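Long-range contacts in hookworm platelet inhibitor 1 (PDB 4TPV), which inhibits platelet aggregation and the adhesion of resting platelets to fibrinogen and collagen, perhaps by binding the integrins that recognise these ligands: residues K35-R40 with C155-D160; M112-H117 with K146-E151. All coordinates share one frame; numbering follows the deposited sequence.

Interaction 1 (K35-R40 with C155-D160); sequences KTSKMR and CSRCSD
S37 and K38 run past the type I turn C155-C158, with the CA atoms of S37 and C155 5.1 Å apart. One direct backbone bond joins the two: R157 N donates to S37 O over 2.9 Å (154° at the hydrogen), reaching that oxygen from a tilt of 31° out of the carbonyl plane. A water adds a bridge between the segments, donating to T36 O and accepting from M39 N and from C155 N. The turn, tied through C155-C167 and C158-C176 to the cysteine-rich C-terminal region, is thereby fastened to the loop following helix 13-34. The side chain of K38 leaves with CG wedged between its own N and carbonyl carbon (chi1 51°), then runs extended, crossing R157 at a slant, with CD lying 3.8 Å from R157 O. CE passes over one face of the R157 guanidinium, and NZ ends 2.8 Å from D160 OD2, on the anti lone pair of that oxygen. R157, bent at chi3, grips the same oxygen side-on: its NE lies 2.8 Å and its NH2 3.0 Å from D160 OD2, which stays close to the guanidinium plane. Along another part of the arginine, S37 OG touches R157 CD at 3.5 Å and shares a second water with R157 NH1. Three donors from two cations thus converge on one carboxylate oxygen, which probably offsets the proximity of K38 and R157 and would favour an ionised D160.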
# COMPACT_ATOMS: atom_id res chain seq x y z
N LYS A 35 -14.51 9.89 2.63
CA LYS A 35 -15.76 9.21 2.32
C LYS A 35 -15.63 8.37 1.05
O LYS A 35 -16.17 8.69 -0.01
CB LYS A 35 -16.92 10.21 2.18
CG LYS A 35 -17.11 11.10 3.40
CD LYS A 35 -17.25 10.28 4.66
CE LYS A 35 -17.39 11.18 5.90
NZ LYS A 35 -17.14 10.43 7.18
N THR A 36 -14.88 7.28 1.18
CA THR A 36 -14.61 6.39 0.06
C THR A 36 -15.47 5.13 0.19
O THR A 36 -15.42 4.47 1.23
CB THR A 36 -13.12 5.99 -0.01
OG1 THR A 36 -12.78 5.18 1.13
CG2 THR A 36 -12.22 7.25 -0.00
N SER A 37 -16.21 4.79 -0.86
CA SER A 37 -17.25 3.77 -0.78
C SER A 37 -16.82 2.30 -0.94
O SER A 37 -17.63 1.41 -0.68
CB SER A 37 -18.32 4.06 -1.82
OG SER A 37 -17.75 4.11 -3.12
N LYS A 38 -15.59 2.04 -1.38
CA LYS A 38 -15.13 0.65 -1.53
C LYS A 38 -13.62 0.52 -1.38
O LYS A 38 -12.92 -0.07 -2.21
CB LYS A 38 -15.62 0.08 -2.87
CG LYS A 38 -15.33 0.90 -4.11
CD LYS A 38 -15.78 0.12 -5.35
CE LYS A 38 -15.75 1.00 -6.59
NZ LYS A 38 -16.20 0.24 -7.79
N MET A 39 -13.12 1.05 -0.26
CA MET A 39 -11.70 0.94 0.05
C MET A 39 -11.44 -0.45 0.58
O MET A 39 -11.98 -0.83 1.61
CB MET A 39 -11.27 2.00 1.07
CG MET A 39 -9.78 1.97 1.35
SD MET A 39 -8.80 2.84 0.12
CE MET A 39 -9.22 4.57 0.41
N ARG A 40 -10.61 -1.22 -0.12
CA ARG A 40 -10.30 -2.59 0.33
C ARG A 40 -9.28 -2.66 1.46
O ARG A 40 -8.33 -1.89 1.55
CB ARG A 40 -9.80 -3.42 -0.86
CG ARG A 40 -10.91 -3.63 -1.92
CD ARG A 40 -10.65 -4.79 -2.87
NE ARG A 40 -10.78 -6.08 -2.18
CZ ARG A 40 -11.06 -7.22 -2.79
NH1 ARG A 40 -11.24 -7.25 -4.09
NH2 ARG A 40 -11.14 -8.34 -2.08
N CYS A 155 -17.90 1.36 2.62
CA CYS A 155 -18.41 0.01 2.43
C CYS A 155 -19.70 -0.10 1.61
O CYS A 155 -20.17 -1.21 1.35
CB CYS A 155 -18.62 -0.68 3.78
SG CYS A 155 -17.11 -1.40 4.47
N SER A 156 -20.25 1.02 1.15
CA SER A 156 -21.50 0.96 0.41
C SER A 156 -21.35 0.26 -0.94
O SER A 156 -22.35 -0.14 -1.54
CB SER A 156 -22.06 2.38 0.22
OG SER A 156 -21.16 3.19 -0.52
N ARG A 157 -20.12 0.11 -1.42
CA ARG A 157 -19.94 -0.52 -2.72
C ARG A 157 -18.96 -1.70 -2.68
O ARG A 157 -18.40 -2.05 -3.70
CB ARG A 157 -19.47 0.51 -3.76
CG ARG A 157 -20.59 1.48 -4.15
CD ARG A 157 -20.12 2.54 -5.14
NE ARG A 157 -19.72 1.99 -6.44
CZ ARG A 157 -19.37 2.74 -7.48
NH1 ARG A 157 -19.37 4.07 -7.38
NH2 ARG A 157 -19.00 2.17 -8.62
N CYS A 158 -18.78 -2.32 -1.51
CA CYS A 158 -17.98 -3.55 -1.41
C CYS A 158 -18.41 -4.63 -2.42
O CYS A 158 -17.58 -5.37 -2.95
CB CYS A 158 -18.05 -4.12 0.01
SG CYS A 158 -17.17 -3.13 1.24
N SER A 159 -19.70 -4.70 -2.71
CA SER A 159 -20.20 -5.75 -3.60
C SER A 159 -19.75 -5.57 -5.06
O SER A 159 -19.89 -6.48 -5.86
CB SER A 159 -21.72 -5.84 -3.52
OG SER A 159 -22.34 -4.67 -4.01
N ASP A 160 -19.24 -4.39 -5.39
CA ASP A 160 -18.65 -4.16 -6.71
C ASP A 160 -17.52 -5.13 -7.00
O ASP A 160 -17.22 -5.41 -8.16
CB ASP A 160 -18.11 -2.74 -6.83
CG ASP A 160 -19.19 -1.71 -7.05
OD1 ASP A 160 -20.40 -2.05 -6.98
OD2 ASP A 160 -18.82 -0.54 -7.28
O HOH W 1 -15.09 1.79 1.89
O HOH W 2 -19.55 5.52 -4.65

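Interaction 2 (M112-H117 with K146-E151); sequences MVWDSH and KTIYEE
D115 and W114 meet the loop segment 146-151 near the C-terminal end of helix 107-113, through paired polar bonds and a ring face. D115 N donates to I148 O at 2.9 Å, and D115 OD2 accepts from E150 N at 3.0 Å with 164° at the hydrogen, although the donor stands well above the carboxylate plane. With chi1 at 59°, CG lies between the backbone N and the carbonyl carbon, which puts OD2 within reach of E150 N; D115 thus donates through its backbone and accepts through its side chain. Two waters add to this: one donates to OD2 and to E150 O, the other to OD1 and to T147 O, its oxygen 2.8 Å from T147 O. I148 O has a further, weaker neighbour in W114 CA, a CA-H...O contact of 3.5 Å. Beside this polar row, I148 CA sits 3.7 Å from the centroid of the six-membered ring of W114, only 2° off its normal, a CH-pi contact, while I148 CG1 reaches W114 CZ3. K146 CB abuts the indole edge near its plane; the lysine's amino end bonds to A141 O. In the buried setting, the aspartate's charge is probably stabilised by the amide and two waters, while one face of the indole packs against CA and O of I148.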
# COMPACT_ATOMS: atom_id res chain seq x y z
N MET A 112 -0.98 3.72 -2.03
CA MET A 112 -1.40 3.30 -0.69
C MET A 112 -2.90 3.38 -0.48
O MET A 112 -3.45 2.57 0.26
CB MET A 112 -0.69 4.12 0.40
CG MET A 112 0.80 3.86 0.49
SD MET A 112 1.51 4.31 2.09
CE MET A 112 1.07 6.04 2.21
N VAL A 113 -3.58 4.32 -1.14
CA VAL A 113 -5.03 4.49 -0.92
C VAL A 113 -5.89 4.18 -2.16
O VAL A 113 -7.11 4.42 -2.14
CB VAL A 113 -5.34 5.90 -0.38
CG1 VAL A 113 -4.59 6.13 0.94
CG2 VAL A 113 -5.03 7.00 -1.44
N TRP A 114 -5.30 3.61 -3.20
CA TRP A 114 -6.10 3.17 -4.35
C TRP A 114 -7.17 2.18 -3.88
O TRP A 114 -6.83 1.19 -3.22
CB TRP A 114 -5.20 2.53 -5.43
CG TRP A 114 -5.78 2.73 -6.79
CD1 TRP A 114 -6.75 1.98 -7.39
CD2 TRP A 114 -5.47 3.80 -7.70
NE1 TRP A 114 -7.05 2.49 -8.63
CE2 TRP A 114 -6.28 3.61 -8.85
CE3 TRP A 114 -4.57 4.87 -7.68
CZ2 TRP A 114 -6.24 4.47 -9.96
CZ3 TRP A 114 -4.53 5.74 -8.78
CH2 TRP A 114 -5.37 5.52 -9.90
N ASP A 115 -8.44 2.43 -4.18
CA ASP A 115 -9.45 1.73 -3.40
C ASP A 115 -9.45 0.23 -3.73
O ASP A 115 -9.68 -0.60 -2.84
CB ASP A 115 -10.86 2.39 -3.54
CG ASP A 115 -11.39 2.46 -4.95
OD1 ASP A 115 -10.73 2.04 -5.92
OD2 ASP A 115 -12.53 2.96 -5.08
N SER A 116 -9.11 -0.13 -4.97
CA SER A 116 -9.19 -1.53 -5.37
C SER A 116 -7.92 -2.29 -5.00
O SER A 116 -7.87 -3.52 -5.17
CB SER A 116 -9.46 -1.65 -6.88
OG SER A 116 -8.46 -0.98 -7.62
N HIS A 117 -6.90 -1.60 -4.51
CA HIS A 117 -5.71 -2.31 -4.04
C HIS A 117 -6.02 -3.15 -2.80
O HIS A 117 -6.52 -2.61 -1.81
CB HIS A 117 -4.56 -1.35 -3.73
CG HIS A 117 -3.79 -0.91 -4.93
ND1 HIS A 117 -2.86 0.10 -4.89
CD2 HIS A 117 -3.83 -1.34 -6.22
CE1 HIS A 117 -2.37 0.29 -6.10
NE2 HIS A 117 -2.93 -0.58 -6.92
N LYS A 146 -6.78 8.23 -13.94
CA LYS A 146 -7.75 7.27 -13.42
C LYS A 146 -8.22 7.67 -12.03
O LYS A 146 -7.53 8.38 -11.30
CB LYS A 146 -7.16 5.85 -13.42
CG LYS A 146 -6.76 5.39 -14.82
CD LYS A 146 -6.19 3.97 -14.84
CE LYS A 146 -7.27 2.95 -14.55
NZ LYS A 146 -6.75 1.56 -14.71
N THR A 147 -9.39 7.18 -11.66
CA THR A 147 -9.97 7.50 -10.35
C THR A 147 -9.32 6.66 -9.26
O THR A 147 -9.36 5.42 -9.31
CB THR A 147 -11.49 7.28 -10.38
OG1 THR A 147 -12.07 8.15 -11.36
CG2 THR A 147 -12.11 7.59 -9.01
N ILE A 148 -8.70 7.34 -8.29
CA ILE A 148 -8.04 6.68 -7.15
C ILE A 148 -9.06 5.96 -6.27
O ILE A 148 -8.82 4.83 -5.82
CB ILE A 148 -7.26 7.69 -6.28
CG1 ILE A 148 -6.30 8.53 -7.13
CG2 ILE A 148 -6.49 6.96 -5.16
CD1 ILE A 148 -5.82 9.81 -6.39
N TYR A 149 -10.18 6.63 -6.00
CA TYR A 149 -11.23 6.08 -5.15
C TYR A 149 -12.58 6.60 -5.56
O TYR A 149 -12.71 7.78 -5.93
CB TYR A 149 -10.98 6.44 -3.68
CG TYR A 149 -10.83 7.93 -3.46
CD1 TYR A 149 -11.94 8.75 -3.21
CD2 TYR A 149 -9.58 8.52 -3.50
CE1 TYR A 149 -11.78 10.11 -3.02
CE2 TYR A 149 -9.41 9.87 -3.30
CZ TYR A 149 -10.51 10.66 -3.06
OH TYR A 149 -10.34 12.03 -2.86
N GLU A 150 -13.60 5.74 -5.49
CA GLU A 150 -14.97 6.21 -5.64
C GLU A 150 -15.46 6.81 -4.32
O GLU A 150 -15.06 6.36 -3.26
CB GLU A 150 -15.90 5.08 -6.09
CG GLU A 150 -15.56 4.50 -7.45
CD GLU A 150 -15.71 5.50 -8.58
OE1 GLU A 150 -16.52 6.45 -8.45
OE2 GLU A 150 -15.02 5.34 -9.60
N GLU A 151 -16.32 7.82 -4.40
CA GLU A 151 -16.79 8.50 -3.20
C GLU A 151 -18.18 8.06 -2.80
O GLU A 151 -19.06 7.92 -3.66
CB GLU A 151 -16.78 10.01 -3.40
CG GLU A 151 -15.38 10.61 -3.46
CD GLU A 151 -15.39 12.03 -3.98
OE1 GLU A 151 -16.47 12.49 -4.41
OE2 GLU A 151 -14.32 12.69 -3.98
O HOH W 3 -13.75 3.79 -2.74
O HOH W 4 -10.78 3.18 -8.31

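The two contacts, with centres about 10 Å apart, form one continuous packed region on the same side of the chain's centre, with interaction 2 lying between the segments of interaction 1 in sequence. Backbone bonds join them directly: R40 N lies 2.9 Å from D115 O, and S37 N lies 3.1 Å from E150 O, each a probable hydrogen bond. Packing adds K38 O against D115 CB at 3.5 Å. Segment 35-40 therefore sits between the other pieces, meeting 155-160 on the cysteine-rich side and 112-117 with 146-151 on the side of the CAP core. R27 and F30 of helix 13-34 touch both contacts. The integrin-binding surface is not identified by these contacts.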